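Local coordinates for putative uncharacterized protein PH0594 (Pyrococcus horikoshii, PDB 4HXF) that probably works as a serine peptidase of the prolyl oligopeptidase family, an acylaminoacyl peptidase that assembles into a self-compartmentalizing hexamer, at residues A[594-599]-A[611-617]; A[7-11]-A[589-594]; A[130-134]-A[146-150]. All blocks are in the same frame, centred on the assembly; numbering follows the deposited sequence. Where two conformers were deposited one is given.

Contact 1 (A[594-599]-A[611-617]); sequences KLFMEF and FDVEKIL
Phe599 and Phe611 form a T-shaped pair: the edge of the Phe599 ring is directed at a face of Phe611, with centroids 5.3 Å apart and planes at 70°. Ile616 CD1 of the short helix 613-617 lies over the opposite face of Phe611, while the rim of that ring abuts the helix 586-605 backbone, CE1 reaching Phe599 CA at 3.6 Å.

Aliphatic packing fills the rest. Leu595 CD2 meets both Val613 CG2 and Leu617 CD1, 3.5 Å from each. Leu595 and Leu617 meet at about a right angle. Ile616 CG2 rests against CB and CG of Glu598, 3.5 Å from CG, and Leu617 CG touches Lys594 CG.

The charged ends pair along helix 586-605. Lys594 NZ bridges to Glu598 OE2 at 3.0 Å, coming from above the carboxylate plane, and OE1 of the same group pairs with Arg602. Glu598 reaches both because its chain folds back at chi2 (-58°). Asp612 N-caps helix 613-617 through weak bonds from Glu614 N and Lys615 N to OD2.

Phe131 and Phe133 of a second subunit pack on Leu595, Phe611, Val613 and Leu617. With no hydrogen bond between the segments, the C-terminal helix is held to helix 586-605 by apolar and aromatic packing, and the same apolar surface continues into the subunit interface.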
ATOM      1  N   LYS A 594      36.023  -5.904   2.166  1.00 15.32           N
ATOM      2  CA  LYS A 594      36.458  -5.587   3.506  1.00 17.18           C
ATOM      3  C   LYS A 594      36.904  -6.900   4.201  1.00 16.47           C
ATOM      4  O   LYS A 594      37.954  -6.981   4.899  1.00 16.61           O
ATOM      5  CB  LYS A 594      35.294  -4.968   4.257  1.00 19.78           C
ATOM      6  CG  LYS A 594      35.642  -4.679   5.706  1.00 20.20           C
ATOM      7  CD  LYS A 594      36.820  -3.723   5.887  1.00 24.13           C
ATOM      8  CE  LYS A 594      36.938  -3.179   7.317  1.00 28.94           C
ATOM      9  NZ  LYS A 594      38.161  -2.351   7.600  1.00 27.87           N
ATOM     10  N   LEU A 595      36.175  -8.019   3.948  1.00 14.17           N
ATOM     11  CA  LEU A 595      36.593  -9.359   4.454  0.50 14.88           C
ATOM     12  C   LEU A 595      37.978  -9.753   3.936  1.00 15.35           C
ATOM     13  O   LEU A 595      38.843 -10.220   4.678  1.00 14.68           O
ATOM     14  CB  LEU A 595      35.611 -10.483   4.083  0.50 14.92           C
ATOM     15  CG  LEU A 595      34.241 -10.552   4.747  0.50 15.45           C
ATOM     16  CD1 LEU A 595      33.350 -11.585   4.051  0.50 15.33           C
ATOM     17  CD2 LEU A 595      34.470 -10.900   6.235  0.50 15.81           C
ATOM     18  N   PHE A 596      38.168  -9.556   2.630  1.00 14.53           N
ATOM     19  CA  PHE A 596      39.385  -9.929   1.975  1.00 14.63           C
ATOM     20  C   PHE A 596      40.536  -9.160   2.606  1.00 15.66           C
ATOM     21  O   PHE A 596      41.571  -9.734   2.997  1.00 14.95           O
ATOM     22  CB  PHE A 596      39.230  -9.584   0.501  1.00 14.50           C
ATOM     23  CG  PHE A 596      40.419  -9.921  -0.408  1.00 14.67           C
ATOM     24  CD1 PHE A 596      40.408 -11.065  -1.189  1.00 16.01           C
ATOM     25  CD2 PHE A 596      41.486  -9.031  -0.558  1.00 16.82           C
ATOM     26  CE1 PHE A 596      41.470 -11.377  -2.013  1.00 18.02           C
ATOM     27  CE2 PHE A 596      42.516  -9.292  -1.438  1.00 19.05           C
ATOM     28  CZ  PHE A 596      42.532 -10.509  -2.125  1.00 18.41           C
ATOM     29  N   MET A 597      40.404  -7.843   2.711  1.00 15.23           N
ATOM     30  CA  MET A 597      41.521  -7.075   3.213  0.50 16.35           C
ATOM     31  C   MET A 597      41.781  -7.375   4.684  1.00 17.65           C
ATOM     32  O   MET A 597      42.954  -7.494   5.064  1.00 18.33           O
ATOM     33  CB  MET A 597      41.398  -5.550   2.862  0.50 18.85           C
ATOM     34  CG  MET A 597      40.277  -4.806   3.500  0.50 19.16           C
ATOM     35  SD  MET A 597      39.793  -3.264   2.545  0.50 25.96           S
ATOM     36  CE  MET A 597      40.121  -2.238   3.946  0.50 18.72           C
ATOM     37  N   GLU A 598      40.738  -7.535   5.472  1.00 16.40           N
ATOM     38  CA  GLU A 598      40.965  -7.805   6.876  1.00 16.96           C
ATOM     39  C   GLU A 598      41.525  -9.168   7.207  1.00 16.31           C
ATOM     40  O   GLU A 598      42.331  -9.306   8.123  1.00 15.77           O
ATOM     41  CB  GLU A 598      39.702  -7.572   7.708  1.00 16.18           C
ATOM     42  CG  GLU A 598      39.276  -6.104   7.760  1.00 21.42           C
ATOM     43  CD  GLU A 598      40.367  -5.194   8.320  1.00 30.94           C
ATOM     44  OE1 GLU A 598      41.025  -5.621   9.325  1.00 28.57           O
ATOM     45  OE2 GLU A 598      40.623  -4.082   7.726  1.00 29.55           O
ATOM     46  N   PHE A 599      41.180 -10.167   6.418  1.00 16.34           N
ATOM     47  CA  PHE A 599      41.772 -11.521   6.596  1.00 15.18           C
ATOM     48  C   PHE A 599      43.260 -11.469   6.383  1.00 15.49           C
ATOM     49  O   PHE A 599      44.033 -11.931   7.189  1.00 16.11           O
ATOM     50  CB  PHE A 599      41.095 -12.554   5.742  1.00 14.85           C
ATOM     51  CG  PHE A 599      41.412 -13.956   6.135  1.00 15.00           C
ATOM     52  CD1 PHE A 599      40.763 -14.511   7.241  1.00 15.24           C
ATOM     53  CD2 PHE A 599      42.399 -14.697   5.456  1.00 15.54           C
ATOM     54  CE1 PHE A 599      41.034 -15.822   7.595  1.00 14.68           C
ATOM     55  CE2 PHE A 599      42.734 -15.965   5.891  1.00 14.68           C
ATOM     56  CZ  PHE A 599      42.030 -16.534   6.948  1.00 15.37           C
ATOM     57  N   PHE A 611      38.706 -14.725  14.130  1.00 25.15           N
ATOM     58  CA  PHE A 611      38.258 -13.781  13.158  1.00 28.41           C
ATOM     59  C   PHE A 611      36.805 -13.386  13.532  1.00 30.26           C
ATOM     60  O   PHE A 611      35.854 -13.906  12.994  1.00 34.13           O
ATOM     61  CB  PHE A 611      38.429 -14.349  11.757  1.00 24.93           C
ATOM     62  CG  PHE A 611      38.403 -13.337  10.649  1.00 25.73           C
ATOM     63  CD1 PHE A 611      39.479 -12.474  10.394  1.00 22.68           C
ATOM     64  CD2 PHE A 611      37.346 -13.238   9.853  1.00 26.80           C
ATOM     65  CE1 PHE A 611      39.453 -11.554   9.397  1.00 22.52           C
ATOM     66  CE2 PHE A 611      37.350 -12.334   8.769  1.00 31.52           C
ATOM     67  CZ  PHE A 611      38.424 -11.449   8.576  1.00 24.06           C
ATOM     68  N   ASP A 612      36.698 -12.393  14.408  1.00 32.90           N
ATOM     69  CA  ASP A 612      35.383 -11.921  14.893  1.00 32.71           C
ATOM     70  C   ASP A 612      34.786 -11.027  13.832  1.00 31.83           C
ATOM     71  O   ASP A 612      35.004  -9.816  13.813  1.00 32.68           O
ATOM     72  CB  ASP A 612      35.544 -11.130  16.172  1.00 39.72           C
ATOM     73  CG  ASP A 612      34.167 -10.762  16.802  1.00 45.88           C
ATOM     74  OD1 ASP A 612      34.138 -10.512  18.028  1.00 52.61           O
ATOM     75  OD2 ASP A 612      33.129 -10.763  16.054  1.00 42.94           O
ATOM     76  N   VAL A 613      34.092 -11.614  12.883  1.00 28.22           N
ATOM     77  CA  VAL A 613      33.600 -10.870  11.725  1.00 29.22           C
ATOM     78  C   VAL A 613      32.592  -9.747  12.142  1.00 33.26           C
ATOM     79  O   VAL A 613      32.496  -8.723  11.502  1.00 34.89           O
ATOM     80  CB  VAL A 613      33.020 -11.895  10.731  1.00 37.52           C
ATOM     81  CG1 VAL A 613      31.621 -12.413  11.171  1.00 33.26           C
ATOM     82  CG2 VAL A 613      33.073 -11.359   9.362  1.00 33.07           C
ATOM     83  N   GLU A 614      31.862  -9.927  13.237  1.00 35.64           N
ATOM     84  CA  GLU A 614      30.897  -8.889  13.657  1.00 37.53           C
ATOM     85  C   GLU A 614      31.665  -7.558  13.980  1.00 35.91           C
ATOM     86  O   GLU A 614      31.360  -6.460  13.443  1.00 37.41           O
ATOM     87  CB  GLU A 614      30.098  -9.403  14.862  1.00 36.95           C
ATOM     88  N   LYS A 615      32.732  -7.720  14.773  1.00 32.53           N
ATOM     89  CA  LYS A 615      33.608  -6.621  15.223  1.00 38.47           C
ATOM     90  C   LYS A 615      34.413  -6.054  14.068  1.00 45.21           C
ATOM     91  O   LYS A 615      34.415  -4.821  13.835  1.00 38.79           O
ATOM     92  CB  LYS A 615      34.535  -7.124  16.334  1.00 38.17           C
ATOM     93  CG  LYS A 615      35.291  -6.040  17.074  1.00 38.13           C
ATOM     94  N   ILE A 616      35.052  -6.965  13.306  1.00 36.04           N
ATOM     95  CA  ILE A 616      36.006  -6.590  12.247  1.00 41.33           C
ATOM     96  C   ILE A 616      35.252  -5.809  11.161  1.00 40.63           C
ATOM     97  O   ILE A 616      35.812  -4.843  10.615  1.00 39.86           O
ATOM     98  CB  ILE A 616      36.744  -7.838  11.640  1.00 37.28           C
ATOM     99  CG1 ILE A 616      37.652  -8.515  12.687  1.00 42.78           C
ATOM    100  CG2 ILE A 616      37.502  -7.452  10.396  1.00 34.86           C
ATOM    101  CD1 ILE A 616      38.150  -9.896  12.274  1.00 37.42           C
ATOM    102  N   LEU A 617      33.995  -6.183  10.874  1.00 41.40           N
ATOM    103  CA  LEU A 617      33.200  -5.508   9.821  1.00 50.92           C
ATOM    104  C   LEU A 617      32.341  -4.325  10.278  1.00 61.82           C
ATOM    105  O   LEU A 617      31.952  -3.518   9.438  1.00 73.44           O
ATOM    106  CB  LEU A 617      32.358  -6.513   8.987  1.00 54.89           C
ATOM    107  CG  LEU A 617      32.977  -6.907   7.633  1.00 55.88           C
ATOM    108  CD1 LEU A 617      34.205  -7.823   7.801  1.00 49.16           C
ATOM    109  CD2 LEU A 617      31.911  -7.509   6.702  1.00 55.36           C
TER

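Contact 2 (A[7-11]-A[589-594]); sequences DEKTF and RMKRYK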
ATOM      1  N   ASP A   7      39.992   1.782   0.063  1.00 18.10           N
ATOM      2  CA  ASP A   7      39.375   0.950   1.088  1.00 17.89           C
ATOM      3  C   ASP A   7      38.316   0.119   0.341  1.00 15.64           C
ATOM      4  O   ASP A   7      38.364  -0.014  -0.950  1.00 15.01           O
ATOM      5  CB  ASP A   7      38.860   1.811   2.227  1.00 18.21           C
ATOM      6  CG  ASP A   7      37.707   2.714   1.845  1.00 23.51           C
ATOM      7  OD1 ASP A   7      37.095   2.621   0.743  1.00 18.56           O
ATOM      8  OD2 ASP A   7      37.372   3.576   2.637  1.00 24.21           O
ATOM      9  N   GLU A   8      37.412  -0.485   1.100  1.00 15.93           N
ATOM     10  CA  GLU A   8      36.446  -1.404   0.568  1.00 16.62           C
ATOM     11  C   GLU A   8      35.327  -0.719  -0.242  1.00 14.45           C
ATOM     12  O   GLU A   8      34.622  -1.420  -0.900  1.00 15.46           O
ATOM     13  CB  GLU A   8      35.801  -2.210   1.701  1.00 17.87           C
ATOM     14  CG  GLU A   8      34.858  -1.445   2.617  1.00 17.20           C
ATOM     15  CD  GLU A   8      35.535  -0.673   3.753  1.00 21.80           C
ATOM     16  OE1 GLU A   8      34.792  -0.110   4.637  1.00 24.69           O
ATOM     17  OE2 GLU A   8      36.808  -0.554   3.813  1.00 17.82           O
ATOM     18  N   LYS A   9      35.297   0.617  -0.260  1.00 15.15           N
ATOM     19  CA  LYS A   9      34.244   1.383  -0.968  1.00 16.03           C
ATOM     20  C   LYS A   9      34.784   2.093  -2.180  1.00 15.94           C
ATOM     21  O   LYS A   9      34.017   2.656  -2.907  1.00 15.67           O
ATOM     22  CB  LYS A   9      33.624   2.436  -0.031  1.00 18.13           C
ATOM     23  CG  LYS A   9      33.024   1.862   1.222  1.00 24.71           C
ATOM     24  CD  LYS A   9      32.328   2.945   2.006  1.00 25.04           C
ATOM     25  CE  LYS A   9      31.607   2.225   3.131  1.00 31.84           C
ATOM     26  NZ  LYS A   9      31.288   3.168   4.266  1.00 37.16           N
ATOM     27  N   THR A  10      36.092   2.129  -2.356  1.00 16.05           N
ATOM     28  CA  THR A  10      36.628   2.971  -3.439  1.00 15.52           C
ATOM     29  C   THR A  10      36.068   2.609  -4.862  1.00 15.53           C
ATOM     30  O   THR A  10      35.903   3.526  -5.693  1.00 15.60           O
ATOM     31  CB  THR A  10      38.160   2.941  -3.509  1.00 17.11           C
ATOM     32  OG1 THR A  10      38.659   3.031  -2.176  1.00 15.68           O
ATOM     33  CG2 THR A  10      38.713   4.044  -4.373  1.00 18.70           C
ATOM     34  N   PHE A  11      35.708   1.346  -5.040  1.00 14.13           N
ATOM     35  CA  PHE A  11      35.252   0.840  -6.376  1.00 14.16           C
ATOM     36  C   PHE A  11      33.958   1.580  -6.748  1.00 14.73           C
ATOM     37  O   PHE A  11      33.642   1.705  -7.927  1.00 16.43           O
ATOM     38  CB  PHE A  11      35.046  -0.648  -6.373  1.00 14.54           C
ATOM     39  CG  PHE A  11      33.848  -1.073  -5.667  1.00 15.98           C
ATOM     40  CD1 PHE A  11      33.876  -1.267  -4.277  1.00 15.86           C
ATOM     41  CD2 PHE A  11      32.676  -1.377  -6.368  1.00 17.22           C
ATOM     42  CE1 PHE A  11      32.743  -1.640  -3.583  1.00 16.22           C
ATOM     43  CE2 PHE A  11      31.532  -1.782  -5.666  1.00 17.36           C
ATOM     44  CZ  PHE A  11      31.564  -1.950  -4.279  1.00 17.05           C
ATOM     45  N   ARG A 589      29.576  -6.522  -2.662  1.00 14.82           N
ATOM     46  CA  ARG A 589      30.944  -6.420  -3.044  1.00 12.79           C
ATOM     47  C   ARG A 589      31.804  -5.669  -2.063  1.00 12.40           C
ATOM     48  O   ARG A 589      32.925  -6.061  -1.813  1.00 15.56           O
ATOM     49  CB  ARG A 589      30.986  -5.702  -4.410  1.00 13.52           C
ATOM     50  CG  ARG A 589      30.564  -6.606  -5.562  1.00 13.98           C
ATOM     51  CD  ARG A 589      30.527  -5.818  -6.858  1.00 15.97           C
ATOM     52  NE  ARG A 589      31.871  -5.555  -7.217  1.00 15.61           N
ATOM     53  CZ  ARG A 589      32.269  -4.553  -8.045  1.00 18.50           C
ATOM     54  NH1 ARG A 589      31.359  -3.816  -8.650  1.00 18.84           N
ATOM     55  NH2 ARG A 589      33.586  -4.339  -8.291  1.00 18.12           N
ATOM     56  N   MET A 590      31.274  -4.611  -1.477  1.00 13.67           N
ATOM     57  CA  MET A 590      31.962  -3.842  -0.418  0.50 14.57           C
ATOM     58  C   MET A 590      32.352  -4.766   0.765  1.00 14.14           C
ATOM     59  O   MET A 590      33.473  -4.732   1.276  1.00 14.28           O
ATOM     60  CB  MET A 590      31.049  -2.741  -0.006  0.50 15.71           C
ATOM     61  CG  MET A 590      31.619  -1.871   1.067  0.50 16.24           C
ATOM     62  SD  MET A 590      31.263  -2.442   2.718  0.50 19.27           S
ATOM     63  CE  MET A 590      29.461  -2.564   2.720  0.50 19.61           C
ATOM     64  N   LYS A 591      31.393  -5.623   1.158  1.00 14.32           N
ATOM     65  CA  LYS A 591      31.580  -6.530   2.327  1.00 15.45           C
ATOM     66  C   LYS A 591      32.603  -7.579   1.961  1.00 14.23           C
ATOM     67  O   LYS A 591      33.500  -7.874   2.798  1.00 14.13           O
ATOM     68  CB  LYS A 591      30.301  -7.219   2.787  1.00 14.77           C
ATOM     69  CG  LYS A 591      29.327  -6.202   3.458  1.00 16.50           C
ATOM     70  CD  LYS A 591      28.009  -6.861   3.817  1.00 16.92           C
ATOM     71  CE  LYS A 591      27.188  -5.827   4.538  1.00 18.02           C
ATOM     72  NZ  LYS A 591      25.812  -6.306   4.826  1.00 15.20           N
ATOM     73  N   ARG A 592      32.600  -8.077   0.732  1.00 12.47           N
ATOM     74  CA  ARG A 592      33.657  -8.991   0.314  1.00 13.92           C
ATOM     75  C   ARG A 592      35.007  -8.336   0.341  1.00 14.52           C
ATOM     76  O   ARG A 592      35.982  -8.930   0.841  1.00 14.34           O
ATOM     77  CB  ARG A 592      33.387  -9.589  -1.085  1.00 13.56           C
ATOM     78  CG  ARG A 592      34.537 -10.445  -1.560  1.00 16.00           C
ATOM     79  CD  ARG A 592      34.377 -11.004  -2.931  1.00 16.97           C
ATOM     80  NE  ARG A 592      35.699 -11.411  -3.463  1.00 17.45           N
ATOM     81  CZ  ARG A 592      36.625 -10.598  -3.961  1.00 19.17           C
ATOM     82  NH1 ARG A 592      37.802 -11.082  -4.342  1.00 16.86           N
ATOM     83  NH2 ARG A 592      36.391  -9.309  -4.147  1.00 17.59           N
ATOM     84  N   TYR A 593      35.121  -7.121  -0.219  1.00 14.29           N
ATOM     85  CA  TYR A 593      36.415  -6.452  -0.192  1.00 14.49           C
ATOM     86  C   TYR A 593      36.923  -6.225   1.226  1.00 14.97           C
ATOM     87  O   TYR A 593      38.135  -6.371   1.502  1.00 14.18           O
ATOM     88  CB  TYR A 593      36.404  -5.140  -0.981  1.00 13.89           C
ATOM     89  CG  TYR A 593      36.202  -5.235  -2.499  1.00 13.71           C
ATOM     90  CD1 TYR A 593      35.195  -4.485  -3.140  1.00 14.44           C
ATOM     91  CD2 TYR A 593      37.003  -6.014  -3.246  1.00 14.51           C
ATOM     92  CE1 TYR A 593      35.102  -4.516  -4.525  1.00 14.55           C
ATOM     93  CE2 TYR A 593      36.870  -6.131  -4.634  1.00 15.68           C
ATOM     94  CZ  TYR A 593      35.895  -5.341  -5.257  1.00 14.98           C
ATOM     95  OH  TYR A 593      35.763  -5.396  -6.631  1.00 16.05           O
ATOM     96  N   LYS A 594      36.023  -5.904   2.166  1.00 15.32           N
ATOM     97  CA  LYS A 594      36.458  -5.587   3.506  1.00 17.18           C
ATOM     98  C   LYS A 594      36.904  -6.900   4.201  1.00 16.47           C
ATOM     99  O   LYS A 594      37.954  -6.981   4.899  1.00 16.61           O
ATOM    100  CB  LYS A 594      35.294  -4.968   4.257  1.00 19.78           C
ATOM    101  CG  LYS A 594      35.642  -4.679   5.706  1.00 20.20           C
ATOM    102  CD  LYS A 594      36.820  -3.723   5.887  1.00 24.13           C
ATOM    103  CE  LYS A 594      36.938  -3.179   7.317  1.00 28.94           C
ATOM    104  NZ  LYS A 594      38.161  -2.351   7.600  1.00 27.87           N
TER
HETATM  105  O   HOH W   1      38.103  -0.084   5.972  1.00 25.63           O
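A water gripped by two charged groups joins Glu8 to Lys594: it donates to Glu8 OE2 at 2.6 Å and accepts from Lys594 NZ at 2.8 Å. Glu8 OE2 and Lys594 NZ are 4.4 Å apart, too far for a direct salt bridge, and Lys594 NZ pairs instead with Glu598. Behind this polar end Glu8 CG packs on Met590 CG at 3.6 Å, the two side chains running side by side. The Glu8 carbonyl oxygen, buried here, has no hydrogen-bond partner.

Phe11 packs against two residues one turn apart on the helix, both on the same side of its ring. Tyr593 CE1 sits over one face of the Phe11 ring, 3.5 Å from Phe11 CD1, the planes inclined at 59°. Phe11 CD2 in turn covers a face of the Arg589 guanidinium, 3.6 Å from NH1. Arg589 bends at chi3 (72°), and its NH2 donates to Tyr593 OH at 2.9 Å, nearly in the guanidinium plane; NE and NH1 bond to Ser581 O and Tyr41 OH.

An Asx turn at Asp7 shapes the N-terminal loop. The three bonds on Arg589 probably fix its rotation, so Phe11 docks the N-terminal segment on a guanidinium whose three nitrogens each already have a hydrogen-bond partner.

Contact 3 (A[130-134]-A[146-150]); sequences DFIFE and FFDGE
Ile132 CD1 stands over one face of the Phe146 ring in a CH-pi contact, 3.8 Å from the centroid and 24° off the ring normal. The contact belongs to the long excursion between strands 117-124 and 151-158 of one four-stranded propeller blade, where strand 131-134 packs on a type I' beta turn running from Phe147 to Glu150. Ile132 CG2 also touches Phe146 CB, and the two side chains meet at about a right angle.

Two side chains bind backbone amides across the contact. Phe133 N donates to Asp148 OD1 at 3.1 Å, a fairly straight bond (162°) that meets the carboxylate on its anti side. A weaker bond of 3.4 Å runs from Gly149 N to Glu134 OE2. Glu134 curls toward the turn because its chain bends at chi2 (63°). Water completes this grip: one molecule donates to Glu134 OE2 and accepts from Asp148 N at 2.8 Å, tying the carboxylate to two successive amides of the turn.

Further out, Asp148 OD2 accepts from Glu127 N, and Glu134 OE1 takes Asp136 N and a salt bridge from Arg172, so each carboxylate is held at both oxygens. A magnesium ion lies about 4 Å from the side chain of Asp148; the neighbouring Glu127 is a magnesium-binding residue of this protein, though it holds no ion within this chain here. Strand 131-134 forms an antiparallel ladder with a strand of a second subunit, whose Phe573 meets the ring of Phe131 and whose Ile572 packs on Phe146; the sheet thus runs on across the interface. Within the turn, Glu150 N closes back on Phe147 O at 2.9 Å.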
ATOM      1  N   ASP A 130       6.475 -24.004  -7.883  1.00 18.56           N
ATOM      2  CA  ASP A 130       6.935 -24.903  -6.773  1.00 16.20           C
ATOM      3  C   ASP A 130       8.115 -25.796  -7.114  1.00 16.58           C
ATOM      4  O   ASP A 130       8.901 -26.175  -6.223  1.00 15.42           O
ATOM      5  CB  ASP A 130       5.818 -25.791  -6.296  1.00 15.97           C
ATOM      6  CG  ASP A 130       4.670 -24.941  -5.702  1.00 17.93           C
ATOM      7  OD1 ASP A 130       4.964 -24.116  -4.823  1.00 19.11           O
ATOM      8  OD2 ASP A 130       3.567 -25.000  -6.275  1.00 18.51           O
ATOM      9  N   PHE A 131       8.289 -26.138  -8.403  1.00 15.14           N
ATOM     10  CA  PHE A 131       9.388 -27.056  -8.799  1.00 15.49           C
ATOM     11  C   PHE A 131       9.887 -26.796 -10.233  1.00 16.38           C
ATOM     12  O   PHE A 131       9.153 -26.315 -11.109  1.00 17.53           O
ATOM     13  CB  PHE A 131       9.071 -28.540  -8.619  1.00 15.80           C
ATOM     14  CG  PHE A 131       8.070 -29.131  -9.619  1.00 16.26           C
ATOM     15  CD1 PHE A 131       6.725 -28.909  -9.476  1.00 18.06           C
ATOM     16  CD2 PHE A 131       8.518 -29.863 -10.725  1.00 18.78           C
ATOM     17  CE1 PHE A 131       5.812 -29.408 -10.374  1.00 19.87           C
ATOM     18  CE2 PHE A 131       7.607 -30.408 -11.649  1.00 21.17           C
ATOM     19  CZ  PHE A 131       6.236 -30.195 -11.449  1.00 21.99           C
ATOM     20  N   ILE A 132      11.172 -26.991 -10.382  1.00 15.68           N
ATOM     21  CA  ILE A 132      11.934 -27.040 -11.628  1.00 15.15           C
ATOM     22  C   ILE A 132      11.868 -28.447 -12.132  1.00 16.11           C
ATOM     23  O   ILE A 132      11.947 -29.423 -11.340  1.00 12.91           O
ATOM     24  CB  ILE A 132      13.390 -26.670 -11.280  1.00 17.47           C
ATOM     25  CG1 ILE A 132      13.439 -25.189 -10.809  1.00 21.26           C
ATOM     26  CG2 ILE A 132      14.334 -26.930 -12.429  1.00 18.23           C
ATOM     27  CD1 ILE A 132      14.415 -25.002  -9.692  1.00 22.21           C
ATOM     28  N   PHE A 133      11.668 -28.693 -13.424  1.00 13.86           N
ATOM     29  CA  PHE A 133      11.675 -30.011 -13.958  1.00 13.67           C
ATOM     30  C   PHE A 133      12.627 -30.101 -15.117  1.00 14.35           C
ATOM     31  O   PHE A 133      12.571 -29.183 -16.000  1.00 14.77           O
ATOM     32  CB  PHE A 133      10.309 -30.392 -14.463  1.00 15.11           C
ATOM     33  CG  PHE A 133      10.182 -31.813 -14.812  1.00 16.11           C
ATOM     34  CD1 PHE A 133      10.095 -32.781 -13.812  1.00 15.28           C
ATOM     35  CD2 PHE A 133      10.225 -32.241 -16.125  1.00 19.02           C
ATOM     36  CE1 PHE A 133      10.048 -34.100 -14.184  1.00 17.34           C
ATOM     37  CE2 PHE A 133      10.244 -33.574 -16.468  1.00 17.06           C
ATOM     38  CZ  PHE A 133      10.113 -34.507 -15.494  1.00 17.72           C
ATOM     39  N   GLU A 134      13.500 -31.065 -15.125  1.00 13.37           N
ATOM     40  CA  GLU A 134      14.567 -31.124 -16.160  1.00 14.47           C
ATOM     41  C   GLU A 134      14.569 -32.541 -16.760  1.00 14.49           C
ATOM     42  O   GLU A 134      14.645 -33.593 -16.076  1.00 14.22           O
ATOM     43  CB  GLU A 134      15.907 -30.703 -15.618  1.00 15.17           C
ATOM     44  CG  GLU A 134      17.047 -30.618 -16.619  1.00 15.38           C
ATOM     45  CD  GLU A 134      16.728 -29.548 -17.661  1.00 17.60           C
ATOM     46  OE1 GLU A 134      16.534 -30.006 -18.838  1.00 18.07           O
ATOM     47  OE2 GLU A 134      16.554 -28.322 -17.348  1.00 19.51           O
ATOM     48  N   PHE A 146      18.493 -22.117 -12.913  1.00 16.46           N
ATOM     49  CA  PHE A 146      18.015 -23.454 -13.341  1.00 15.62           C
ATOM     50  C   PHE A 146      17.392 -23.304 -14.720  1.00 17.46           C
ATOM     51  O   PHE A 146      16.556 -22.400 -14.954  1.00 15.06           O
ATOM     52  CB  PHE A 146      17.025 -24.094 -12.382  1.00 16.44           C
ATOM     53  CG  PHE A 146      17.630 -24.535 -11.107  1.00 17.21           C
ATOM     54  CD1 PHE A 146      17.744 -23.662 -10.019  1.00 20.51           C
ATOM     55  CD2 PHE A 146      18.182 -25.803 -10.999  1.00 20.23           C
ATOM     56  CE1 PHE A 146      18.281 -24.073  -8.802  1.00 26.08           C
ATOM     57  CE2 PHE A 146      18.768 -26.207  -9.802  1.00 19.82           C
ATOM     58  CZ  PHE A 146      18.769 -25.361  -8.670  1.00 22.95           C
ATOM     59  N   PHE A 147      17.747 -24.210 -15.651  1.00 14.71           N
ATOM     60  CA  PHE A 147      17.142 -24.087 -16.955  1.00 14.43           C
ATOM     61  C   PHE A 147      15.663 -24.352 -17.022  1.00 14.09           C
ATOM     62  O   PHE A 147      14.971 -23.756 -17.849  1.00 15.02           O
ATOM     63  CB  PHE A 147      17.895 -25.004 -17.959  1.00 14.15           C
ATOM     64  CG  PHE A 147      19.182 -24.388 -18.516  1.00 14.49           C
ATOM     65  CD1 PHE A 147      20.396 -25.098 -18.532  1.00 14.56           C
ATOM     66  CD2 PHE A 147      19.126 -23.187 -19.154  1.00 15.82           C
ATOM     67  CE1 PHE A 147      21.492 -24.558 -19.116  1.00 15.49           C
ATOM     68  CE2 PHE A 147      20.240 -22.625 -19.788  1.00 16.64           C
ATOM     69  CZ  PHE A 147      21.431 -23.341 -19.798  1.00 18.13           C
ATOM     70  N   ASP A 148      15.161 -25.295 -16.244  1.00 14.03           N
ATOM     71  CA  ASP A 148      13.744 -25.533 -16.234  1.00 16.91           C
ATOM     72  C   ASP A 148      13.137 -25.768 -17.637  1.00 18.24           C
ATOM     73  O   ASP A 148      12.138 -25.148 -17.961  1.00 20.77           O
ATOM     74  CB  ASP A 148      13.094 -24.384 -15.471  1.00 18.07           C
ATOM     75  CG  ASP A 148      11.685 -24.721 -14.947  1.00 18.85           C
ATOM     76  OD1 ASP A 148      11.298 -25.904 -14.805  1.00 21.22           O
ATOM     77  OD2 ASP A 148      11.024 -23.684 -14.850  1.00 20.43           O
ATOM     78  N   GLY A 149      13.857 -26.569 -18.402  1.00 20.38           N
ATOM     79  CA  GLY A 149      13.403 -26.932 -19.738  1.00 20.73           C
ATOM     80  C   GLY A 149      13.605 -25.802 -20.770  1.00 21.67           C
ATOM     81  O   GLY A 149      12.975 -25.880 -21.793  1.00 22.32           O
ATOM     82  N   GLU A 150      14.479 -24.808 -20.516  1.00 17.46           N
ATOM     83  CA  GLU A 150      14.646 -23.649 -21.375  1.00 15.02           C
ATOM     84  C   GLU A 150      14.753 -24.012 -22.868  1.00 15.61           C
ATOM     85  O   GLU A 150      15.577 -24.877 -23.171  1.00 17.16           O
ATOM     86  CB  GLU A 150      15.919 -22.925 -20.961  1.00 14.82           C
ATOM     87  CG  GLU A 150      16.250 -21.665 -21.787  1.00 15.70           C
ATOM     88  CD  GLU A 150      17.289 -20.783 -21.090  1.00 16.88           C
ATOM     89  OE1 GLU A 150      17.182 -20.555 -19.828  1.00 16.84           O
ATOM     90  OE2 GLU A 150      18.169 -20.313 -21.868  1.00 15.73           O
TER
HETATM   91  O   HOH W   2       8.794 -25.939 -13.775  1.00 23.92           O
HETATM   92  O   HOH W   3      16.570 -27.295 -14.918  1.00 13.30           O

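In the fold
Contacts 1 and 2 are neighbours, about 11 Å between centres; they share Lys594 and helix 586-605 of the alpha/beta-hydrolase domain. Contact 3 belongs to the propeller, its centre about 38 and 35 Å from those of contacts 1 and 2. Along the chain, residues 7-11 come first, both segments of contact 3 follow, and the return to 589-594 closes contact 2 before contact 1 forms. One helix thus receives both ends of the chain, while contact 3 projects a strand whose counterparts in the hexamer include the surface of contact 1, linking propeller and hydrolase domains of different subunits.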